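PDB 7BYS: galactan 1,3-beta-galactosidase from Phanerochaete chrysosporium, which probably acts as an exo-beta-1,3-galactanase of glycoside hydrolase family 43, splitting the beta-1,3-linked galactan chains of arabinogalactan with the help of an appended carbohydrate-binding module. Local coordinates for residues A[51-54]-A[58-61]; A[95-100]-A[126-131]; A[206-211]-A[258-263]; A[213-218]-A[279-284]; A[311-316]-A[342-347]. All blocks are in the same frame, centred on the assembly; numbering follows the deposited sequence.

Contact 1: residues A[51-54]-A[58-61]; sequences YTSS and NWSR
Tyr51 and Arg61 meet across a tight beta hairpin at the outer side of a four-stranded antiparallel sheet, one blade of the five-bladed beta-propeller characteristic of family 43 glycosidases. They form a non-hydrogen-bonded pair and send their side chains to the same face of the sheet. Arg61 holds CG anti to its own nitrogen (chi1 -168°) and stays extended as far as NE, a shape that lays its methylenes across the phenol ring. Arg61 CG stands over one ring face, 4.0 Å from the Tyr51 centroid, as a CH-pi contact. Farther out the guanidinium, inclined by 30° to the ring, has Tyr51 OH over its own face. Both polar ends are bonded to other residues: Tyr51 OH to Gln18 N, and Arg61 NH2 in salt bridges to Asp37 and Asp64, which probably keep the arginine stretched over the ring.

Trp59 illustrates a different use of an aromatic face. Ser53 CB sits 3.5 Å from the centroid of its six-membered ring, nearly along the normal, while Tyr51 CB packs 3.8 Å from Trp59 CE3 and Tyr51 O lies at the indole edge. Trp33, on strand 30-36, adds an edge-to-face contact with the same indole. Next along the ladder from Tyr51 and Arg61, Thr52 and Ser60 form the hydrogen-bonded pair, with side chains on the other face and two N-H...O bonds both 2.9 Å long. Where the chain turns, a water links the two sides, accepting from Ser54 N at 2.9 Å and donating to Asn58 O at 3.3 Å.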
# COMPACT_ATOMS: atom_id res chain seq x y z
N TYR A 51 -13.90 7.71 1.43
CA TYR A 51 -13.25 8.99 1.67
C TYR A 51 -13.17 9.76 0.36
O TYR A 51 -12.96 9.17 -0.70
CB TYR A 51 -11.81 8.80 2.18
CG TYR A 51 -11.67 8.09 3.50
CD1 TYR A 51 -11.76 6.71 3.57
CD2 TYR A 51 -11.42 8.80 4.67
CE1 TYR A 51 -11.63 6.06 4.78
CE2 TYR A 51 -11.28 8.15 5.89
CZ TYR A 51 -11.39 6.78 5.94
OH TYR A 51 -11.26 6.08 7.12
N THR A 52 -13.31 11.08 0.43
CA THR A 52 -13.26 11.91 -0.76
C THR A 52 -12.10 12.90 -0.69
O THR A 52 -11.68 13.32 0.40
CB THR A 52 -14.57 12.66 -0.98
OG1 THR A 52 -14.75 13.60 0.08
CG2 THR A 52 -15.75 11.70 -1.00
N SER A 53 -11.59 13.28 -1.86
CA SER A 53 -10.53 14.28 -1.93
C SER A 53 -10.49 14.85 -3.33
O SER A 53 -10.88 14.19 -4.30
CB SER A 53 -9.18 13.63 -1.61
OG SER A 53 -8.09 14.51 -1.81
N SER A 54 -10.00 16.09 -3.44
CA SER A 54 -9.69 16.67 -4.74
C SER A 54 -8.20 16.64 -5.07
O SER A 54 -7.84 16.92 -6.22
CB SER A 54 -10.19 18.11 -4.80
OG SER A 54 -9.43 18.92 -3.92
N ASN A 58 -5.64 15.02 1.12
CA ASN A 58 -6.54 15.45 2.18
C ASN A 58 -7.88 14.75 2.00
O ASN A 58 -8.69 15.14 1.15
CB ASN A 58 -6.68 16.97 2.17
CG ASN A 58 -5.40 17.66 2.60
OD1 ASN A 58 -5.06 17.67 3.79
ND2 ASN A 58 -4.68 18.23 1.64
N TRP A 59 -8.13 13.73 2.81
CA TRP A 59 -9.24 12.81 2.63
C TRP A 59 -10.30 13.06 3.69
O TRP A 59 -9.99 13.11 4.89
CB TRP A 59 -8.75 11.36 2.72
CG TRP A 59 -7.87 10.97 1.57
CD1 TRP A 59 -6.51 10.88 1.56
CD2 TRP A 59 -8.32 10.61 0.26
NE1 TRP A 59 -6.08 10.50 0.31
CE2 TRP A 59 -7.16 10.33 -0.51
CE3 TRP A 59 -9.57 10.51 -0.35
CZ2 TRP A 59 -7.23 9.94 -1.86
CZ3 TRP A 59 -9.65 10.13 -1.69
CH2 TRP A 59 -8.48 9.85 -2.43
N SER A 60 -11.54 13.23 3.25
CA SER A 60 -12.67 13.52 4.11
C SER A 60 -13.56 12.29 4.18
O SER A 60 -14.06 11.83 3.15
CB SER A 60 -13.44 14.70 3.53
OG SER A 60 -14.47 15.13 4.40
N ARG A 61 -13.76 11.76 5.39
CA ARG A 61 -14.53 10.53 5.54
C ARG A 61 -16.03 10.79 5.45
O ARG A 61 -16.58 11.62 6.19
CB ARG A 61 -14.18 9.83 6.85
CG ARG A 61 -14.75 8.43 6.87
CD ARG A 61 -14.28 7.61 8.04
NE ARG A 61 -14.77 6.25 7.88
CZ ARG A 61 -14.43 5.22 8.66
NH1 ARG A 61 -13.58 5.39 9.66
NH2 ARG A 61 -14.96 4.02 8.42
O HOH W 1 -9.33 17.53 -1.00

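Contact 2: residues A[95-100]-A[126-131]; sequences VMWFHS and GSFKPL
Ser100 and Ser127 mark the closest backbone approach of segments 95-100 and 126-131, their CA atoms 6.5 Å apart with no beta bridge between them. Strand 109-115 comes between the two in the order of this antiparallel propeller blade, so both run in the same direction and meet through side chains alone.

Each serine points toward the other segment, bringing Ser100 OG to 2.8 Å from Ser127 OG. Ser127 OG is also hydrogen-bonded to Tyr124 OH, so the three hydroxyls lie close together. Farther along, Trp97 CH2 reaches Phe128 CZ at 3.9 Å, arriving near the plane of the phenyl ring at its edge. The rings are steeply inclined, 77° between planes, and their centroids stand 5.9 Å apart. Phe128 gets there although its CB is directed away: CG lies between the backbone nitrogen and carbonyl carbon (chi1 59°), which swings the ring back to the tryptophan. Trp97 NE1 is bonded to Tyr171 O, while Phe128 also touches Val110 and the glycosylated Asn173.

Two kinds of chemistry thus divide the contact: a small group of hydroxyls at one end, and at the other an apolar aromatic pair whose indole N-H is satisfied by a backbone carbonyl.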
# COMPACT_ATOMS: atom_id res chain seq x y z
N VAL A 95 -21.20 0.68 -9.32
CA VAL A 95 -21.20 -0.75 -9.06
C VAL A 95 -19.92 -1.09 -8.32
O VAL A 95 -18.82 -0.83 -8.83
CB VAL A 95 -21.34 -1.58 -10.35
CG1 VAL A 95 -21.50 -3.03 -10.00
CG2 VAL A 95 -22.53 -1.07 -11.18
N MET A 96 -20.07 -1.65 -7.12
CA MET A 96 -18.97 -2.09 -6.29
C MET A 96 -18.82 -3.60 -6.41
O MET A 96 -19.80 -4.34 -6.29
CB MET A 96 -19.23 -1.73 -4.82
CG MET A 96 -18.12 -2.17 -3.88
SD MET A 96 -18.60 -1.93 -2.14
CE MET A 96 -18.75 -0.14 -2.06
N TRP A 97 -17.58 -4.06 -6.63
CA TRP A 97 -17.24 -5.47 -6.53
C TRP A 97 -16.25 -5.66 -5.38
O TRP A 97 -15.49 -4.75 -5.03
CB TRP A 97 -16.60 -6.00 -7.82
CG TRP A 97 -17.56 -6.15 -8.96
CD1 TRP A 97 -18.34 -5.18 -9.50
CD2 TRP A 97 -17.84 -7.35 -9.69
NE1 TRP A 97 -19.11 -5.70 -10.52
CE2 TRP A 97 -18.81 -7.03 -10.66
CE3 TRP A 97 -17.38 -8.67 -9.61
CZ2 TRP A 97 -19.33 -7.98 -11.55
CZ3 TRP A 97 -17.90 -9.62 -10.50
CH2 TRP A 97 -18.86 -9.27 -11.46
N PHE A 98 -16.28 -6.84 -4.78
CA PHE A 98 -15.34 -7.14 -3.70
C PHE A 98 -15.14 -8.64 -3.61
O PHE A 98 -15.94 -9.43 -4.11
CB PHE A 98 -15.80 -6.55 -2.36
CG PHE A 98 -17.21 -6.93 -1.95
CD1 PHE A 98 -18.29 -6.14 -2.33
CD2 PHE A 98 -17.43 -8.05 -1.17
CE1 PHE A 98 -19.58 -6.47 -1.93
CE2 PHE A 98 -18.73 -8.39 -0.77
CZ PHE A 98 -19.80 -7.60 -1.15
N HIS A 99 -14.05 -9.03 -2.95
CA HIS A 99 -13.81 -10.43 -2.61
C HIS A 99 -14.70 -10.76 -1.42
O HIS A 99 -14.60 -10.11 -0.37
CB HIS A 99 -12.33 -10.62 -2.28
CG HIS A 99 -11.98 -11.97 -1.73
ND1 HIS A 99 -10.75 -12.21 -1.16
CD2 HIS A 99 -12.66 -13.14 -1.68
CE1 HIS A 99 -10.69 -13.47 -0.76
NE2 HIS A 99 -11.84 -14.06 -1.06
N SER A 100 -15.59 -11.73 -1.60
CA SER A 100 -16.53 -12.15 -0.58
C SER A 100 -16.13 -13.55 -0.12
O SER A 100 -15.96 -14.45 -0.95
CB SER A 100 -17.94 -12.14 -1.18
OG SER A 100 -18.90 -12.69 -0.29
N GLY A 126 -25.70 -9.78 -3.51
CA GLY A 126 -25.35 -11.19 -3.42
C GLY A 126 -23.93 -11.51 -3.82
O GLY A 126 -23.24 -10.72 -4.48
N SER A 127 -23.48 -12.70 -3.43
CA SER A 127 -22.16 -13.19 -3.76
C SER A 127 -22.24 -14.44 -4.63
O SER A 127 -23.21 -15.20 -4.55
CB SER A 127 -21.36 -13.49 -2.49
OG SER A 127 -21.25 -12.32 -1.69
N PHE A 128 -21.21 -14.66 -5.45
CA PHE A 128 -21.22 -15.79 -6.37
C PHE A 128 -19.80 -16.11 -6.83
O PHE A 128 -18.86 -15.32 -6.64
CB PHE A 128 -22.14 -15.54 -7.56
CG PHE A 128 -21.77 -14.32 -8.38
CD1 PHE A 128 -22.23 -13.06 -8.05
CD2 PHE A 128 -20.94 -14.45 -9.48
CE1 PHE A 128 -21.88 -11.95 -8.80
CE2 PHE A 128 -20.59 -13.35 -10.24
CZ PHE A 128 -21.06 -12.10 -9.89
N LYS A 129 -19.64 -17.31 -7.41
CA LYS A 129 -18.38 -17.71 -8.05
C LYS A 129 -18.44 -17.34 -9.53
O LYS A 129 -19.33 -17.83 -10.24
CB LYS A 129 -18.17 -19.20 -7.93
CG LYS A 129 -17.75 -19.68 -6.54
CD LYS A 129 -17.33 -21.14 -6.60
CE LYS A 129 -16.73 -21.62 -5.29
NZ LYS A 129 -15.41 -20.99 -5.04
N PRO A 130 -17.50 -16.53 -10.03
CA PRO A 130 -17.54 -16.13 -11.45
C PRO A 130 -17.30 -17.31 -12.38
O PRO A 130 -16.29 -18.02 -12.27
CB PRO A 130 -16.42 -15.09 -11.56
CG PRO A 130 -15.53 -15.38 -10.41
CD PRO A 130 -16.40 -15.90 -9.30
N LEU A 131 -18.23 -17.51 -13.31
CA LEU A 131 -18.27 -18.69 -14.18
C LEU A 131 -18.16 -20.00 -13.40
O LEU A 131 -17.71 -21.02 -13.93
CB LEU A 131 -17.23 -18.61 -15.31
CG LEU A 131 -17.27 -17.30 -16.09
CD1 LEU A 131 -16.11 -17.22 -17.04
CD2 LEU A 131 -18.59 -17.14 -16.85

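Contact 3: residues A[206-211]-A[258-263]; sequences SGWAPN and DRWRPS
Trp208 and Trp260 share a water that donates a hydrogen bond to each of their carbonyl oxygens, 2.7 Å to Trp208 O and 2.7 Å to Trp260 O. No direct hydrogen bond crosses this contact, so the water supplies the polar link while the side chains pack by their carbon atoms.

The indoles meet in an offset edge-to-face pair, planes 60° apart. Trp208, in the modelled one of its two conformers, places CZ3 over the Trp260 face, 3.5 Å from Trp260 CG, and its CE3 lies 3.5 Å from Trp260 CB. With CG anti to the carbonyl carbon (chi1 -81°), Trp208 also presents a face of its five-membered ring to Pro262, whose CG forms a CH-pi contact 3.8 Å from that centroid. Asp258 CB covers the opposite face of Trp260.

Trp208 is carried by a type II' beta turn from Ser206 to Ala209, with Gly207 and Trp208 at its two central positions. Ser206 OG links the start of the turn to its end, accepting a nearly straight bond from Asn211 ND2 (2.8 Å) and donating to Ala209 O (2.7 Å), the carbonyl being approached from above its plane.

Trp260 lies about 4 Å from Arg82, side chain to side chain, and its NE1 bonds to Gln242 OE1; both partners bind galactose in another crystal structure of this enzyme. The contact therefore probably helps to position Gln242: in the modelled conformer, ring packing and a bridging water probably help hold the bonded tryptophan against the 206-211 loop.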
# COMPACT_ATOMS: atom_id res chain seq x y z
N SER A 206 2.07 -15.31 -0.98
CA SER A 206 2.87 -15.61 0.20
C SER A 206 2.11 -15.26 1.47
O SER A 206 2.71 -14.88 2.48
CB SER A 206 4.23 -14.91 0.14
OG SER A 206 4.09 -13.50 0.11
N GLY A 207 0.79 -15.39 1.43
CA GLY A 207 -0.03 -15.07 2.59
C GLY A 207 0.10 -13.60 2.95
O GLY A 207 0.09 -12.72 2.08
N TRP A 208 0.22 -13.35 4.25
CA TRP A 208 0.35 -12.00 4.78
C TRP A 208 1.71 -11.39 4.48
O TRP A 208 1.84 -10.16 4.45
CB TRP A 208 0.19 -12.02 6.30
CG TRP A 208 -1.22 -12.06 6.81
CD1 TRP A 208 -1.75 -12.99 7.66
CD2 TRP A 208 -2.27 -11.12 6.55
NE1 TRP A 208 -3.07 -12.69 7.93
CE2 TRP A 208 -3.41 -11.55 7.25
CE3 TRP A 208 -2.35 -9.96 5.77
CZ2 TRP A 208 -4.62 -10.86 7.20
CZ3 TRP A 208 -3.56 -9.28 5.72
CH2 TRP A 208 -4.67 -9.73 6.43
N ALA A 209 2.75 -12.21 4.27
CA ALA A 209 4.09 -11.67 4.12
C ALA A 209 4.22 -10.97 2.77
O ALA A 209 3.64 -11.44 1.78
CB ALA A 209 5.12 -12.78 4.21
N PRO A 210 4.95 -9.86 2.70
CA PRO A 210 5.15 -9.20 1.40
C PRO A 210 6.06 -10.05 0.53
O PRO A 210 6.85 -10.87 1.01
CB PRO A 210 5.85 -7.89 1.79
CG PRO A 210 6.62 -8.28 3.02
CD PRO A 210 5.71 -9.21 3.78
N ASN A 211 5.94 -9.85 -0.78
CA ASN A 211 6.83 -10.51 -1.73
C ASN A 211 7.12 -9.54 -2.88
O ASN A 211 6.47 -8.49 -2.97
CB ASN A 211 6.25 -11.85 -2.22
CG ASN A 211 4.91 -11.69 -2.92
OD1 ASN A 211 4.83 -11.15 -4.03
ND2 ASN A 211 3.85 -12.15 -2.28
N ASP A 258 -0.58 -1.86 0.34
CA ASP A 258 -0.83 -2.02 1.77
C ASP A 258 0.40 -2.65 2.41
O ASP A 258 1.00 -3.57 1.84
CB ASP A 258 -1.99 -2.99 2.01
CG ASP A 258 -3.33 -2.44 1.54
OD1 ASP A 258 -3.82 -1.48 2.16
OD2 ASP A 258 -3.87 -2.98 0.56
N ARG A 259 0.75 -2.19 3.61
CA ARG A 259 1.71 -2.90 4.46
C ARG A 259 0.88 -3.58 5.53
O ARG A 259 0.47 -2.95 6.51
CB ARG A 259 2.75 -1.96 5.07
CG ARG A 259 3.68 -2.68 6.06
CD ARG A 259 4.84 -1.80 6.49
NE ARG A 259 5.66 -1.46 5.33
CZ ARG A 259 6.38 -0.35 5.19
NH1 ARG A 259 6.41 0.58 6.15
NH2 ARG A 259 7.05 -0.16 4.06
N TRP A 260 0.59 -4.86 5.33
CA TRP A 260 -0.29 -5.59 6.23
C TRP A 260 0.44 -5.90 7.53
O TRP A 260 1.58 -6.38 7.51
CB TRP A 260 -0.73 -6.90 5.59
CG TRP A 260 -1.55 -6.71 4.35
CD1 TRP A 260 -1.21 -7.09 3.09
CD2 TRP A 260 -2.85 -6.12 4.27
NE1 TRP A 260 -2.21 -6.75 2.22
CE2 TRP A 260 -3.24 -6.16 2.91
CE3 TRP A 260 -3.73 -5.56 5.21
CZ2 TRP A 260 -4.46 -5.67 2.47
CZ3 TRP A 260 -4.95 -5.07 4.76
CH2 TRP A 260 -5.31 -5.14 3.40
N ARG A 261 -0.21 -5.63 8.65
CA ARG A 261 0.35 -5.92 9.96
C ARG A 261 -0.60 -6.89 10.66
O ARG A 261 -1.54 -6.46 11.34
CB ARG A 261 0.51 -4.63 10.75
CG ARG A 261 1.33 -4.84 11.99
CD ARG A 261 1.61 -3.54 12.64
NE ARG A 261 2.38 -3.77 13.85
CZ ARG A 261 2.86 -2.79 14.60
NH1 ARG A 261 2.65 -1.54 14.23
NH2 ARG A 261 3.56 -3.07 15.70
N PRO A 262 -0.41 -8.21 10.49
CA PRO A 262 -1.42 -9.17 11.00
C PRO A 262 -1.74 -9.06 12.48
O PRO A 262 -2.90 -9.27 12.86
CB PRO A 262 -0.82 -10.54 10.64
CG PRO A 262 0.10 -10.27 9.52
CD PRO A 262 0.66 -8.87 9.73
N SER A 263 -0.77 -8.71 13.32
CA SER A 263 -1.02 -8.63 14.76
C SER A 263 -1.68 -7.32 15.18
O SER A 263 -2.07 -7.19 16.34
CB SER A 263 0.27 -8.84 15.55
OG SER A 263 1.37 -8.21 14.92
O HOH W 2 2.80 -8.47 6.34

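Contact 4: residues A[213-218]-A[279-284]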
# COMPACT_ATOMS: atom_id res chain seq x y z
N ASN A 213 6.56 -7.74 -5.95
CA ASN A 213 5.44 -7.59 -6.87
C ASN A 213 5.96 -7.39 -8.30
O ASN A 213 7.09 -6.93 -8.52
CB ASN A 213 4.55 -6.41 -6.45
CG ASN A 213 3.61 -6.75 -5.29
OD1 ASN A 213 2.56 -6.13 -5.14
ND2 ASN A 213 3.99 -7.70 -4.44
N LYS A 214 5.12 -7.74 -9.27
CA LYS A 214 5.54 -7.86 -10.66
C LYS A 214 4.63 -7.05 -11.58
O LYS A 214 3.47 -6.79 -11.27
CB LYS A 214 5.49 -9.32 -11.14
CG LYS A 214 6.19 -10.32 -10.24
CD LYS A 214 7.69 -10.16 -10.28
CE LYS A 214 8.37 -11.22 -9.42
NZ LYS A 214 9.85 -11.04 -9.40
N TRP A 215 5.18 -6.69 -12.74
CA TRP A 215 4.42 -6.06 -13.81
C TRP A 215 4.47 -6.92 -15.07
O TRP A 215 5.44 -7.65 -15.31
CB TRP A 215 4.91 -4.62 -14.11
CG TRP A 215 6.23 -4.51 -14.80
CD1 TRP A 215 7.47 -4.40 -14.21
CD2 TRP A 215 6.45 -4.45 -16.21
NE1 TRP A 215 8.43 -4.29 -15.19
CE2 TRP A 215 7.83 -4.33 -16.42
CE3 TRP A 215 5.60 -4.52 -17.32
CZ2 TRP A 215 8.40 -4.26 -17.69
CZ3 TRP A 215 6.16 -4.44 -18.59
CH2 TRP A 215 7.55 -4.32 -18.76
N PHE A 216 3.40 -6.80 -15.87
CA PHE A 216 3.21 -7.48 -17.15
C PHE A 216 2.53 -6.48 -18.07
O PHE A 216 1.75 -5.64 -17.59
CB PHE A 216 2.24 -8.67 -17.03
CG PHE A 216 2.47 -9.56 -15.82
CD1 PHE A 216 2.10 -9.14 -14.55
CD2 PHE A 216 2.98 -10.84 -15.97
CE1 PHE A 216 2.29 -9.96 -13.44
CE2 PHE A 216 3.16 -11.68 -14.86
CZ PHE A 216 2.82 -11.23 -13.60
N SER A 217 2.78 -6.54 -19.37
CA SER A 217 2.08 -5.64 -20.28
C SER A 217 1.55 -6.42 -21.48
O SER A 217 2.05 -7.49 -21.83
CB SER A 217 2.95 -4.49 -20.80
OG SER A 217 4.09 -4.98 -21.47
N ALA A 218 0.51 -5.85 -22.10
CA ALA A 218 -0.10 -6.43 -23.28
C ALA A 218 -0.77 -5.32 -24.07
O ALA A 218 -1.14 -4.29 -23.51
CB ALA A 218 -1.13 -7.49 -22.88
N SER A 279 11.24 4.64 -18.54
CA SER A 279 12.10 3.68 -19.21
C SER A 279 11.32 2.70 -20.09
O SER A 279 11.92 1.77 -20.64
CB SER A 279 12.94 2.91 -18.19
OG SER A 279 12.21 1.84 -17.62
N GLY A 280 10.01 2.90 -20.24
CA GLY A 280 9.15 1.93 -20.88
C GLY A 280 8.69 0.80 -19.98
O GLY A 280 7.66 0.18 -20.27
N ALA A 281 9.43 0.51 -18.92
CA ALA A 281 9.05 -0.45 -17.91
C ALA A 281 8.67 0.31 -16.65
O ALA A 281 9.40 1.24 -16.27
CB ALA A 281 10.25 -1.36 -17.61
N PRO A 282 7.56 -0.01 -16.00
CA PRO A 282 7.21 0.70 -14.77
C PRO A 282 8.11 0.28 -13.62
O PRO A 282 8.47 -0.89 -13.49
CB PRO A 282 5.75 0.30 -14.52
CG PRO A 282 5.58 -1.00 -15.25
CD PRO A 282 6.49 -0.93 -16.44
N GLN A 283 8.49 1.25 -12.79
CA GLN A 283 9.34 1.00 -11.63
C GLN A 283 8.89 1.91 -10.51
O GLN A 283 8.64 3.10 -10.73
CB GLN A 283 10.81 1.29 -11.94
CG GLN A 283 11.53 0.24 -12.77
CD GLN A 283 11.52 -1.13 -12.12
OE1 GLN A 283 12.24 -1.39 -11.15
NE2 GLN A 283 10.70 -2.02 -12.65
N ILE A 284 8.76 1.35 -9.30
CA ILE A 284 8.49 2.18 -8.14
C ILE A 284 9.64 3.14 -7.94
O ILE A 284 10.82 2.75 -8.00
CB ILE A 284 8.28 1.29 -6.90
CG1 ILE A 284 6.88 0.66 -6.91
CG2 ILE A 284 8.54 2.08 -5.62
CD1 ILE A 284 6.64 -0.32 -5.77
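Pro282 lies on one face of the Trp215 indole, its CD almost directly above the six-membered ring and 3.6 Å from the centroid, a clear CH-pi contact. The proline ring crosses the indole at about a right angle and also sets CG over the five-membered part, 3.6 Å from Trp215 CG. Ala281 CB approaches obliquely from the same side, 3.4 Å from Trp215 CZ2. No hydrogen bond joins the segments; the CD methylene next to the proline nitrogen, probably slightly polarised by it, is well suited to the electron-rich indole face.

In the next layer out, Trp215 is fixed by its torsion and its sheet. CG stands between the backbone nitrogen and the carbonyl carbon (chi1 72°), which brings the indole down along its own strand until Ser217 CB lies in the ring plane at the edge. Backbone bonds to Gln229 hold the residue in place, and Ile201 and Ile231 touch its side chain. Pro282 in turn touches Leu275 of strand 269-276. Gln283 folds its bent side chain back, and NE2 makes a hydrogen bond to Asp230 O, which ties the segment to strand 229-230, besides a weak, bent one to Pro282 O.

Strands 214-218 and 283-284 belong to successive antiparallel sheets of the chain, so the tryptophan and proline pack one blade against the next, as expected in a five-bladed beta-propeller.

Contact 5: residues A[311-316]-A[342-347]; sequences NGQRGG and TINNVQ
Gln313 and Asn344 join their side-chain amides across two antiparallel strands. Gln313 starts with CG anti to the carbonyl carbon (chi1 -76°) and then bends at chi2 (49°), curling over toward the neighbouring strand instead of reaching straight outward. Its OE1 thereby receives Asn344 ND2 at 2.8 Å, on a lone pair in the carbonyl plane and also in the amide plane of the donor. The two amides are nearly coplanar, 16° apart, as suits a bond lying in both planes.

Beneath this bridge the backbones form a hydrogen-bonded pair: Gln313 N to Thr342 O at 2.8 Å and Thr342 N to Gln313 O at 2.9 Å. Just before it, Gly312 CA comes within 3.4 Å of Thr342 O, with no side chain in the way. Thr342 turns OG1 beside its own nitrogen, where it is hydrogen-bonded to Thr409 OG1 and lies 2.9 Å from a water that donates to Gln313 O. A second water accepts from Asn344 N at 3.0 Å and reaches Gln313 OE1 only weakly.

Strand 313-316 is an outermost strand of a five-stranded antiparallel sheet in the carbohydrate-binding module, consistent with the beta-sandwich of CBM35 domains. Strand 339-349 lies between it and strand 405-410, while Ile343 and Val346 turn inward onto strands 305-308 and 420-426 of the second sheet.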
# COMPACT_ATOMS: atom_id res chain seq x y z
N ASN A 311 28.50 7.45 11.41
CA ASN A 311 29.21 8.69 11.67
C ASN A 311 28.71 9.39 12.93
O ASN A 311 29.26 10.43 13.30
CB ASN A 311 29.12 9.63 10.46
CG ASN A 311 29.88 9.10 9.27
OD1 ASN A 311 30.83 8.34 9.42
ND2 ASN A 311 29.45 9.50 8.07
N GLY A 312 27.70 8.84 13.58
CA GLY A 312 27.20 9.39 14.82
C GLY A 312 28.04 8.98 16.00
O GLY A 312 29.01 8.23 15.89
N GLN A 313 27.65 9.49 17.17
CA GLN A 313 28.38 9.24 18.40
C GLN A 313 27.70 8.09 19.13
O GLN A 313 26.55 8.22 19.59
CB GLN A 313 28.42 10.52 19.25
CG GLN A 313 29.41 11.58 18.76
CD GLN A 313 29.31 11.90 17.26
OE1 GLN A 313 28.39 12.60 16.82
NE2 GLN A 313 30.25 11.37 16.47
N ARG A 314 28.40 6.97 19.23
CA ARG A 314 27.85 5.80 19.91
C ARG A 314 28.04 5.92 21.41
O ARG A 314 29.06 6.44 21.87
CB ARG A 314 28.54 4.53 19.41
CG ARG A 314 28.08 4.13 18.03
CD ARG A 314 28.81 2.88 17.54
NE ARG A 314 30.21 3.17 17.27
CZ ARG A 314 31.23 2.59 17.89
NH1 ARG A 314 31.01 1.67 18.81
NH2 ARG A 314 32.47 2.92 17.57
N GLY A 315 27.06 5.44 22.16
CA GLY A 315 27.17 5.36 23.60
C GLY A 315 26.84 3.96 24.09
O GLY A 315 26.03 3.24 23.50
N GLY A 316 27.50 3.58 25.17
CA GLY A 316 27.24 2.27 25.75
C GLY A 316 27.71 1.16 24.82
O GLY A 316 28.80 1.22 24.24
N THR A 342 23.89 8.81 18.66
CA THR A 342 23.38 10.17 18.59
C THR A 342 23.94 10.79 17.32
O THR A 342 25.16 10.85 17.14
CB THR A 342 23.83 10.97 19.82
OG1 THR A 342 23.28 10.36 20.99
CG2 THR A 342 23.33 12.41 19.74
N ILE A 343 23.05 11.20 16.43
CA ILE A 343 23.46 11.91 15.23
C ILE A 343 23.43 13.40 15.55
O ILE A 343 22.39 13.95 15.93
CB ILE A 343 22.54 11.56 14.05
CG1 ILE A 343 22.69 10.06 13.74
CG2 ILE A 343 22.91 12.40 12.83
CD1 ILE A 343 21.89 9.58 12.57
N ASN A 344 24.59 14.03 15.46
CA ASN A 344 24.75 15.43 15.81
C ASN A 344 24.83 16.27 14.55
O ASN A 344 24.98 15.77 13.43
CB ASN A 344 26.01 15.61 16.66
CG ASN A 344 25.83 15.11 18.07
OD1 ASN A 344 25.00 15.62 18.82
ND2 ASN A 344 26.61 14.10 18.45
N ASN A 345 24.71 17.59 14.75
CA ASN A 345 24.81 18.56 13.67
C ASN A 345 23.79 18.28 12.56
O ASN A 345 24.09 18.39 11.37
CB ASN A 345 26.23 18.69 13.13
CG ASN A 345 27.19 19.19 14.18
OD1 ASN A 345 26.93 20.21 14.82
ND2 ASN A 345 28.27 18.47 14.40
N VAL A 346 22.59 17.90 12.97
CA VAL A 346 21.46 17.81 12.04
C VAL A 346 20.95 19.22 11.82
O VAL A 346 20.30 19.81 12.69
CB VAL A 346 20.37 16.88 12.59
CG1 VAL A 346 19.21 16.79 11.61
CG2 VAL A 346 20.95 15.50 12.86
N GLN A 347 21.24 19.78 10.64
CA GLN A 347 20.88 21.15 10.33
C GLN A 347 19.38 21.27 10.08
O GLN A 347 18.76 20.38 9.49
CB GLN A 347 21.64 21.60 9.08
CG GLN A 347 21.43 23.06 8.66
CD GLN A 347 20.10 23.30 7.93
OE1 GLN A 347 19.58 22.41 7.25
NE2 GLN A 347 19.56 24.50 8.07
O HOH W 3 26.82 12.70 13.91
O HOH W 4 24.77 8.07 21.84

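From the N terminus, contact 1 closes a short hairpin between the last two strands of the first blade. Contact 2 follows in series, closing a longer loop across strand 109-115 within the second blade. Contacts 3 and 4 cross: segments 206-211 and 213-218 adjoin in sequence, and their partners 258-263 and 279-284 follow in the same order, so the two loops interlock. Together they tie the fourth sheet to the fifth, contact 3 near the galactose-binding residues and contact 4 away from them, about 22 Å apart between centres. Contact 5 stands alone in the carbohydrate-binding module, its centre about 55 Å from that of contact 2, on the other side of the chain's centre.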